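Local coordinates for solute binding protein MsmE (Bacillus subtilis subsp. subtilis str. 168, PDB 4R6H) that binds melibiose, raffinose and stachyose and serves as the solute-binding component of the ABC transporter MelEDC-MsmX that imports them, at residues 119-124 against 368-373; 301-306 against 360-365; 126-129 against 133-136. One frame throughout, in Å; residues are numbered along the deposited sequence.

Followed from the N terminus, the chain first reaches 119-124, whose partner 368-373 comes 244 residues later; contact 1 thus closes a long loop in which the other two nest. Contact 3 follows directly, its 126-129 folding back on 133-136 in a short turn region between helix 123-126 and strand 136-137. Contact 2 comes in series after it, joining strand 303-306 to the end of helix 359-364. The chain then leaves that helix and enters strand 370-372, which lies beside 303-306 in the mixed sheet, where the backbone of Glu371 is hydrogen-bonded to Trp303 and Gly305. Contacts 1 and 2 therefore touch, whereas contacts 2 and 3 stay about 7 Å apart at their nearest atoms.

Contact 1: 119-124 against 368-373; sequences DPNLNS and VKVEPY
Asn121 and Val370 meet with their side chains at about a right angle, the flank of the asparagine resting on one methyl of the valine. Val370 CG2 lies 3.8 Å from Asn121 CB and also touches CG and ND2 of the same side chain. With chi1 at 176°, Val370 CG2 stands anti to the carbonyl carbon, beside the backbone N, and is the methyl that meets the asparagine. Lys369 adds a looser brush, its CD 4.1 Å from Asn121 OD1, again with the two side chains crossing nearly perpendicular.

The polar link runs through two waters. Water 1 donates to Asn121 OD1 at 2.7 Å and accepts from Val370 N at 2.9 Å. Water 2 accepts from Asn121 ND2 at 3.1 Å and lies 2.8 Å from Val368 O, to which it can donate, though other acceptors compete for its protons. Water 1, already accepting from Val370 N, probably favours the amide oxygen on its side.

Asp119 OD1 accepts from Asn121 N at 2.8 Å, on the anti side of the carboxylate and somewhat out of its plane, while Asp119 OD2 is held by Gln140. Val370 also packs on Trp303 of the adjoining strand. The arrangement is a small water-bridged surface contact, in which an Asx turn leading through a 3-10 turn into helix 123-126 meets a strand of the mixed sheet.

Contact 2: 301-306 against 360-365; sequences PIWIGG and NDYEYY
Trp303 and Tyr362 both carry CG beside the backbone N, at chi1 -69° and -70°, which sends the indole from its strand toward the helix and lets the phenol ring swing in to meet it. Tyr365 has nearly the same first torsion, yet its ring leads off from the strand, so it meets the indole through CB, with CG and CD2 of the ring also close to Trp303 CZ2.

The indole is approached in two ways. Over one of its faces stands Tyr362, edge first, with CD1 3.7 Å from Trp303 CZ2 and CE1 3.9 Å from Trp303 CH2; the two six-membered rings form a T-shaped pair with centroids 5.1 Å apart. At its rim, the indole turns its own edge toward the face of Tyr365 in an offset edge-to-face pair, the planes 82° apart. Here Tyr365 CB lies 3.7 Å from Trp303 CZ2. Tyr365 O sits near the indole plane, 3.6 Å from Trp303 NE1. Trp303 is thus the face partner in one pair and the edge partner in the other.

Lys142 adds cation-pi contacts to both Trp303 and Tyr362, and its carbonyl accepts a hydrogen bond from Tyr362 OH. Ile289 of strand 287-291 touches both side chains, while on the backbone Trp303 pairs with Lys369 and Glu371. The three rings make a largely buried aromatic cluster that fastens the C-terminal end of helix 359-364 onto the mixed beta sheet of this solute-binding fold.

Contact 3: 126-129 against 133-136; sequences LKNK and VYAY
Lys127 and Val133 face each other across a single beta bridge, their CA atoms 4.5 Å apart, just where the chain leaves helix 123-126 and doubles back toward strand 136-137. The bridge is fixed by Tyr134 N, which donates to Leu126 O at 3.0 Å in a nearly straight bond (173°). The same carbonyl also receives a CA-H...O contact from Val133 CA at 3.5 Å, so two neighbouring residues converge on one oxygen.

The Tyr134 ring then runs alongside 126-128 and turns its edge to that backbone: Leu126 O and Asn128 N lie near the ring plane, with Tyr134 CE1 3.8 Å from Asn128 N. Beyond the edge, Asn128 ND2 donates to Tyr134 OH at 3.1 Å. The bond is bent, and the hydroxyl lies tilted 27° from the amide plane, which itself stands almost perpendicular to the ring. Asn128 reaches it by holding CG between its backbone N and carbonyl carbon (chi1 61°), while its OD1 accepts from Lys132 N. A phenylalanine in place of Tyr134 would probably keep the ring edge against the backbone but leave Asn128 ND2 without its hydroxyl mate and the amide less firmly held.

Apolar contacts complete the junction: Lys127 CG touches Val133 CG2 at 3.9 Å, the aliphatic part of the lysine crossing the valine, and Leu126 CD2 approaches Ala135 CB at 4.2 Å.

Asn128 is therefore gripped through both amide atoms, its oxygen bracing the intervening turn and its nitrogen the tyrosine. Ala135 O, by contrast, is buried beside Leu126 CD1 with no polar partner in the model; the polar ties between the two segments run instead through Leu126 O and the Asn128 amide.

Contact 1: 119-124 against 368-373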
loop_
_atom_site.group_PDB
_atom_site.type_symbol
_atom_site.label_atom_id
_atom_site.label_comp_id
_atom_site.label_asym_id
_atom_site.label_seq_id
_atom_site.Cartn_x
_atom_site.Cartn_y
_atom_site.Cartn_z
ATOM N N ASP A 119 4.500 16.127 1.742
ATOM C CA ASP A 119 5.665 15.407 1.215
ATOM C C ASP A 119 5.644 15.476 -0.306
ATOM O O ASP A 119 4.677 15.070 -0.916
ATOM C CB ASP A 119 5.680 13.952 1.736
ATOM C CG ASP A 119 6.971 13.184 1.380
ATOM O OD1 ASP A 119 7.499 13.370 0.269
ATOM O OD2 ASP A 119 7.422 12.392 2.234
ATOM N N PRO A 120 6.712 16.014 -0.931
ATOM C CA PRO A 120 6.646 16.072 -2.401
ATOM C C PRO A 120 6.504 14.721 -3.134
ATOM O O PRO A 120 6.100 14.714 -4.268
ATOM C CB PRO A 120 7.971 16.757 -2.808
ATOM C CG PRO A 120 8.842 16.726 -1.606
ATOM C CD PRO A 120 8.004 16.467 -0.385
ATOM N N ASN A 121 6.826 13.609 -2.481
ATOM C CA ASN A 121 6.548 12.296 -3.061
ATOM C C ASN A 121 5.055 12.008 -3.237
ATOM O O ASN A 121 4.677 11.104 -3.995
ATOM C CB ASN A 121 7.186 11.197 -2.225
ATOM C CG ASN A 121 8.658 11.028 -2.512
ATOM O OD1 ASN A 121 9.137 11.285 -3.632
ATOM N ND2 ASN A 121 9.375 10.605 -1.516
ATOM N N LEU A 122 4.214 12.824 -2.604
ATOM C CA LEU A 122 2.778 12.710 -2.682
ATOM C C LEU A 122 2.122 13.726 -3.630
ATOM O O LEU A 122 0.906 13.669 -3.807
ATOM C CB LEU A 122 2.170 12.842 -1.268
ATOM C CG LEU A 122 2.545 11.762 -0.248
ATOM C CD1 LEU A 122 1.909 11.987 1.108
ATOM C CD2 LEU A 122 2.153 10.403 -0.828
ATOM N N ASN A 123 2.904 14.602 -4.257
ATOM C CA ASN A 123 2.296 15.597 -5.179
ATOM C C ASN A 123 1.466 15.050 -6.329
ATOM O O ASN A 123 0.383 15.538 -6.590
ATOM C CB ASN A 123 3.367 16.486 -5.773
ATOM C CG ASN A 123 3.947 17.446 -4.779
ATOM O OD1 ASN A 123 3.426 17.627 -3.674
ATOM N ND2 ASN A 123 5.042 18.102 -5.170
ATOM N N SER A 124 1.966 14.038 -7.029
ATOM C CA SER A 124 1.242 13.459 -8.155
ATOM C C SER A 124 0.031 12.678 -7.742
ATOM O O SER A 124 -0.818 12.384 -8.571
ATOM C CB SER A 124 2.145 12.501 -8.951
ATOM O OG SER A 124 3.149 13.232 -9.602
ATOM N N VAL A 368 14.617 7.780 -3.131
ATOM C CA VAL A 368 13.861 6.858 -3.980
ATOM C C VAL A 368 12.444 7.431 -4.150
ATOM O O VAL A 368 11.845 7.914 -3.193
ATOM C CB VAL A 368 13.839 5.418 -3.378
ATOM C CG1 VAL A 368 12.961 4.425 -4.160
ATOM C CG2 VAL A 368 15.263 4.875 -3.274
ATOM N N LYS A 369 11.903 7.350 -5.360
ATOM C CA LYS A 369 10.607 7.908 -5.653
ATOM C C LYS A 369 9.477 6.972 -5.240
ATOM O O LYS A 369 9.729 5.796 -4.868
ATOM C CB LYS A 369 10.530 8.288 -7.151
ATOM C CG LYS A 369 11.606 9.292 -7.583
ATOM C CD LYS A 369 11.466 10.637 -6.921
ATOM C CE LYS A 369 12.595 11.576 -7.327
ATOM N NZ LYS A 369 13.174 12.251 -6.129
ATOM N N VAL A 370 8.262 7.500 -5.301
ATOM C CA VAL A 370 7.080 6.760 -4.895
ATOM C C VAL A 370 6.123 6.675 -6.054
ATOM O O VAL A 370 5.894 7.684 -6.766
ATOM C CB VAL A 370 6.375 7.405 -3.679
ATOM C CG1 VAL A 370 5.082 6.660 -3.347
ATOM C CG2 VAL A 370 7.330 7.401 -2.488
ATOM N N GLU A 371 5.580 5.484 -6.251
ATOM C CA GLU A 371 4.547 5.258 -7.238
ATOM C C GLU A 371 3.284 4.732 -6.547
ATOM O O GLU A 371 3.362 3.873 -5.647
ATOM C CB GLU A 371 4.992 4.225 -8.285
ATOM C CG GLU A 371 5.799 4.850 -9.425
ATOM C CD GLU A 371 4.888 5.590 -10.386
ATOM O OE1 GLU A 371 3.778 5.090 -10.722
ATOM O OE2 GLU A 371 5.284 6.712 -10.751
ATOM N N PRO A 372 2.107 5.188 -6.976
ATOM C CA PRO A 372 0.895 4.617 -6.429
ATOM C C PRO A 372 0.718 3.152 -6.774
ATOM O O PRO A 372 1.248 2.663 -7.791
ATOM C CB PRO A 372 -0.230 5.463 -7.078
ATOM C CG PRO A 372 0.396 5.966 -8.344
ATOM C CD PRO A 372 1.841 6.188 -8.030
ATOM N N TYR A 373 -0.058 2.423 -5.994
ATOM C CA TYR A 373 -0.336 1.036 -6.340
ATOM C C TYR A 373 -0.921 0.903 -7.733
ATOM O O TYR A 373 -1.883 1.578 -8.107
ATOM C CB TYR A 373 -1.240 0.354 -5.307
ATOM C CG TYR A 373 -0.430 -0.396 -4.282
ATOM C CD1 TYR A 373 0.071 -1.663 -4.564
ATOM C CD2 TYR A 373 -0.109 0.183 -3.074
ATOM C CE1 TYR A 373 0.828 -2.344 -3.647
ATOM C CE2 TYR A 373 0.655 -0.490 -2.144
ATOM C CZ TYR A 373 1.114 -1.754 -2.439
ATOM O OH TYR A 373 1.876 -2.440 -1.532
HETATM O O HOH W 1 7.971 10.337 -5.876
HETATM O O HOH W 2 12.135 10.692 -2.872
#

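Contact 2: 301-306 against 360-365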
loop_
_atom_site.group_PDB
_atom_site.type_symbol
_atom_site.label_atom_id
_atom_site.label_comp_id
_atom_site.label_asym_id
_atom_site.label_seq_id
_atom_site.Cartn_x
_atom_site.Cartn_y
_atom_site.Cartn_z
ATOM N N PRO A 301 15.041 1.475 -8.678
ATOM C CA PRO A 301 14.073 0.880 -7.746
ATOM C C PRO A 301 13.055 1.931 -7.303
ATOM O O PRO A 301 13.290 3.150 -7.419
ATOM C CB PRO A 301 14.929 0.402 -6.574
ATOM C CG PRO A 301 16.333 0.316 -7.129
ATOM C CD PRO A 301 16.431 1.316 -8.223
ATOM N N ILE A 302 11.936 1.460 -6.788
ATOM C CA ILE A 302 10.789 2.324 -6.551
ATOM C C ILE A 302 10.080 1.883 -5.269
ATOM O O ILE A 302 9.934 0.685 -5.002
ATOM C CB ILE A 302 9.841 2.275 -7.815
ATOM C CG1 ILE A 302 8.773 3.339 -7.804
ATOM C CG2 ILE A 302 9.218 0.899 -8.006
ATOM C CD1 ILE A 302 9.292 4.718 -8.006
ATOM N N TRP A 303 9.632 2.869 -4.466
ATOM C CA TRP A 303 8.675 2.576 -3.391
ATOM C C TRP A 303 7.241 2.587 -3.925
ATOM O O TRP A 303 6.868 3.487 -4.675
ATOM C CB TRP A 303 8.762 3.613 -2.279
ATOM C CG TRP A 303 10.012 3.615 -1.431
ATOM C CD1 TRP A 303 10.873 4.645 -1.276
ATOM C CD2 TRP A 303 10.488 2.574 -0.580
ATOM N NE1 TRP A 303 11.870 4.319 -0.434
ATOM C CE2 TRP A 303 11.664 3.043 0.031
ATOM C CE3 TRP A 303 10.053 1.273 -0.298
ATOM C CZ2 TRP A 303 12.410 2.269 0.902
ATOM C CZ3 TRP A 303 10.761 0.508 0.593
ATOM C CH2 TRP A 303 11.943 0.984 1.171
ATOM N N ILE A 304 6.439 1.622 -3.508
ATOM C CA ILE A 304 5.045 1.514 -3.957
ATOM C C ILE A 304 4.109 1.881 -2.855
ATOM O O ILE A 304 4.233 1.390 -1.712
ATOM C CB ILE A 304 4.696 0.088 -4.418
ATOM C CG1 ILE A 304 5.641 -0.413 -5.546
ATOM C CG2 ILE A 304 3.255 -0.009 -4.838
ATOM C CD1 ILE A 304 5.676 0.477 -6.742
ATOM N N GLY A 305 3.123 2.691 -3.172
ATOM C CA GLY A 305 2.097 3.012 -2.164
ATOM C C GLY A 305 1.520 4.383 -2.357
ATOM O O GLY A 305 0.620 4.589 -3.200
ATOM N N GLY A 306 2.063 5.315 -1.608
ATOM C CA GLY A 306 1.589 6.699 -1.643
ATOM C C GLY A 306 0.495 6.904 -0.642
ATOM O O GLY A 306 0.756 6.830 0.542
ATOM N N ASN A 360 14.989 4.302 9.790
ATOM C CA ASN A 360 16.409 4.148 9.358
ATOM C C ASN A 360 16.490 3.903 7.848
ATOM O O ASN A 360 17.162 4.608 7.090
ATOM C CB ASN A 360 17.152 3.041 10.186
ATOM C CG ASN A 360 16.663 1.598 9.945
ATOM O OD1 ASN A 360 15.434 1.293 9.916
ATOM N ND2 ASN A 360 17.647 0.669 9.802
ATOM N N ASP A 361 15.734 2.917 7.421
ATOM C CA ASP A 361 15.717 2.502 6.008
ATOM C C ASP A 361 15.073 3.532 5.124
ATOM O O ASP A 361 15.521 3.769 4.008
ATOM C CB ASP A 361 14.958 1.184 5.856
ATOM C CG ASP A 361 15.749 -0.012 6.382
ATOM O OD1 ASP A 361 17.016 -0.019 6.289
ATOM O OD2 ASP A 361 15.136 -0.966 6.853
ATOM N N TYR A 362 14.005 4.181 5.578
ATOM C CA TYR A 362 13.442 5.252 4.748
ATOM C C TYR A 362 14.427 6.449 4.562
ATOM O O TYR A 362 14.417 7.061 3.507
ATOM C CB TYR A 362 12.068 5.708 5.229
ATOM C CG TYR A 362 10.967 4.670 5.006
ATOM C CD1 TYR A 362 10.796 4.064 3.757
ATOM C CD2 TYR A 362 10.035 4.394 5.985
ATOM C CE1 TYR A 362 9.774 3.162 3.534
ATOM C CE2 TYR A 362 9.029 3.487 5.773
ATOM C CZ TYR A 362 8.868 2.894 4.554
ATOM O OH TYR A 362 7.835 2.015 4.324
ATOM N N GLU A 363 15.246 6.736 5.570
ATOM C CA GLU A 363 16.265 7.764 5.421
ATOM C C GLU A 363 17.371 7.291 4.445
ATOM O O GLU A 363 17.851 8.059 3.612
ATOM C CB GLU A 363 16.848 8.091 6.784
ATOM C CG GLU A 363 17.712 9.333 6.791
ATOM C CD GLU A 363 17.425 10.237 7.975
ATOM O OE1 GLU A 363 16.270 10.274 8.479
ATOM O OE2 GLU A 363 18.368 10.925 8.404
ATOM N N TYR A 364 17.769 6.042 4.565
ATOM C CA TYR A 364 18.777 5.496 3.657
ATOM C C TYR A 364 18.305 5.605 2.223
ATOM O O TYR A 364 19.103 5.920 1.318
ATOM C CB TYR A 364 19.092 4.044 3.995
ATOM C CG TYR A 364 20.276 3.419 3.273
ATOM C CD1 TYR A 364 20.103 2.733 2.084
ATOM C CD2 TYR A 364 21.506 3.453 3.815
ATOM C CE1 TYR A 364 21.181 2.146 1.436
ATOM C CE2 TYR A 364 22.593 2.857 3.195
ATOM C CZ TYR A 364 22.415 2.178 2.033
ATOM O OH TYR A 364 23.543 1.618 1.441
ATOM N N TYR A 365 16.999 5.406 2.002
ATOM C CA TYR A 365 16.404 5.459 0.683
ATOM C C TYR A 365 15.581 6.714 0.413
ATOM O O TYR A 365 14.605 6.711 -0.344
ATOM C CB TYR A 365 15.563 4.191 0.457
ATOM C CG TYR A 365 16.407 2.951 0.371
ATOM C CD1 TYR A 365 17.225 2.722 -0.705
ATOM C CD2 TYR A 365 16.389 1.996 1.384
ATOM C CE1 TYR A 365 18.022 1.597 -0.760
ATOM C CE2 TYR A 365 17.154 0.849 1.318
ATOM C CZ TYR A 365 17.986 0.654 0.249
ATOM O OH TYR A 365 18.766 -0.485 0.214
#

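Contact 3: 126-129 against 133-136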
loop_
_atom_site.group_PDB
_atom_site.type_symbol
_atom_site.label_atom_id
_atom_site.label_comp_id
_atom_site.label_asym_id
_atom_site.label_seq_id
_atom_site.Cartn_x
_atom_site.Cartn_y
_atom_site.Cartn_z
ATOM N N LEU A 126 -1.861 13.202 -4.625
ATOM C CA LEU A 126 -2.856 13.972 -3.871
ATOM C C LEU A 126 -3.176 15.329 -4.445
ATOM O O LEU A 126 -4.015 16.040 -3.902
ATOM C CB LEU A 126 -2.436 14.097 -2.413
ATOM C CG LEU A 126 -2.692 12.809 -1.631
ATOM C CD1 LEU A 126 -2.213 13.043 -0.213
ATOM C CD2 LEU A 126 -4.161 12.404 -1.667
ATOM N N LYS A 127 -2.540 15.690 -5.550
ATOM C CA LYS A 127 -2.864 16.936 -6.218
ATOM C C LYS A 127 -3.061 16.698 -7.681
ATOM O O LYS A 127 -2.565 15.712 -8.233
ATOM C CB LYS A 127 -1.754 17.993 -6.049
ATOM C CG LYS A 127 -1.356 18.284 -4.631
ATOM C CD LYS A 127 -0.183 19.238 -4.554
ATOM C CE LYS A 127 -0.492 20.552 -5.239
ATOM N NZ LYS A 127 0.549 21.560 -4.917
ATOM N N ASN A 128 -3.748 17.640 -8.320
ATOM C CA ASN A 128 -3.653 17.740 -9.768
ATOM C C ASN A 128 -2.653 18.832 -10.136
ATOM O O ASN A 128 -2.274 19.679 -9.303
ATOM C CB ASN A 128 -5.029 17.811 -10.466
ATOM C CG ASN A 128 -5.886 19.003 -10.073
ATOM O OD1 ASN A 128 -5.389 20.090 -9.801
ATOM N ND2 ASN A 128 -7.206 18.801 -10.084
ATOM N N LYS A 129 -2.134 18.756 -11.358
ATOM C CA LYS A 129 -1.178 19.752 -11.826
ATOM C C LYS A 129 -1.811 21.161 -11.815
ATOM O O LYS A 129 -1.101 22.135 -11.626
ATOM C CB LYS A 129 -0.650 19.382 -13.225
ATOM C CG LYS A 129 0.629 20.103 -13.634
ATOM C CD LYS A 129 1.020 19.784 -15.072
ATOM C CE LYS A 129 1.956 20.836 -15.649
ATOM N NZ LYS A 129 3.139 21.091 -14.782
ATOM N N VAL A 133 -5.789 20.189 -4.131
ATOM C CA VAL A 133 -5.314 19.211 -3.138
ATOM C C VAL A 133 -6.582 18.441 -2.726
ATOM O O VAL A 133 -7.556 19.044 -2.191
ATOM C CB VAL A 133 -4.663 19.908 -1.958
ATOM C CG1 VAL A 133 -4.265 18.891 -0.877
ATOM C CG2 VAL A 133 -3.434 20.701 -2.392
ATOM N N TYR A 134 -6.610 17.142 -2.995
ATOM C CA TYR A 134 -7.829 16.329 -2.868
ATOM C C TYR A 134 -8.122 15.858 -1.441
ATOM O O TYR A 134 -9.238 15.543 -1.125
ATOM C CB TYR A 134 -7.759 15.056 -3.756
ATOM C CG TYR A 134 -7.954 15.318 -5.247
ATOM C CD1 TYR A 134 -6.941 15.928 -5.990
ATOM C CD2 TYR A 134 -9.144 14.940 -5.917
ATOM C CE1 TYR A 134 -7.106 16.186 -7.341
ATOM C CE2 TYR A 134 -9.323 15.215 -7.293
ATOM C CZ TYR A 134 -8.291 15.817 -7.983
ATOM O OH TYR A 134 -8.418 16.080 -9.334
ATOM N N ALA A 135 -7.071 15.689 -0.646
ATOM C CA ALA A 135 -7.216 15.077 0.700
ATOM C C ALA A 135 -5.950 15.311 1.496
ATOM O O ALA A 135 -4.895 15.595 0.931
ATOM C CB ALA A 135 -7.443 13.601 0.577
ATOM N N TYR A 136 -6.080 15.173 2.807
ATOM C CA TYR A 136 -4.972 15.292 3.753
ATOM C C TYR A 136 -4.440 13.906 4.040
ATOM O O TYR A 136 -5.196 13.020 4.480
ATOM C CB TYR A 136 -5.457 15.961 5.061
ATOM C CG TYR A 136 -4.463 15.805 6.186
ATOM C CD1 TYR A 136 -3.244 16.464 6.171
ATOM C CD2 TYR A 136 -4.716 14.910 7.214
ATOM C CE1 TYR A 136 -2.328 16.262 7.180
ATOM C CE2 TYR A 136 -3.819 14.709 8.236
ATOM C CZ TYR A 136 -2.610 15.392 8.200
ATOM O OH TYR A 136 -1.699 15.189 9.228
#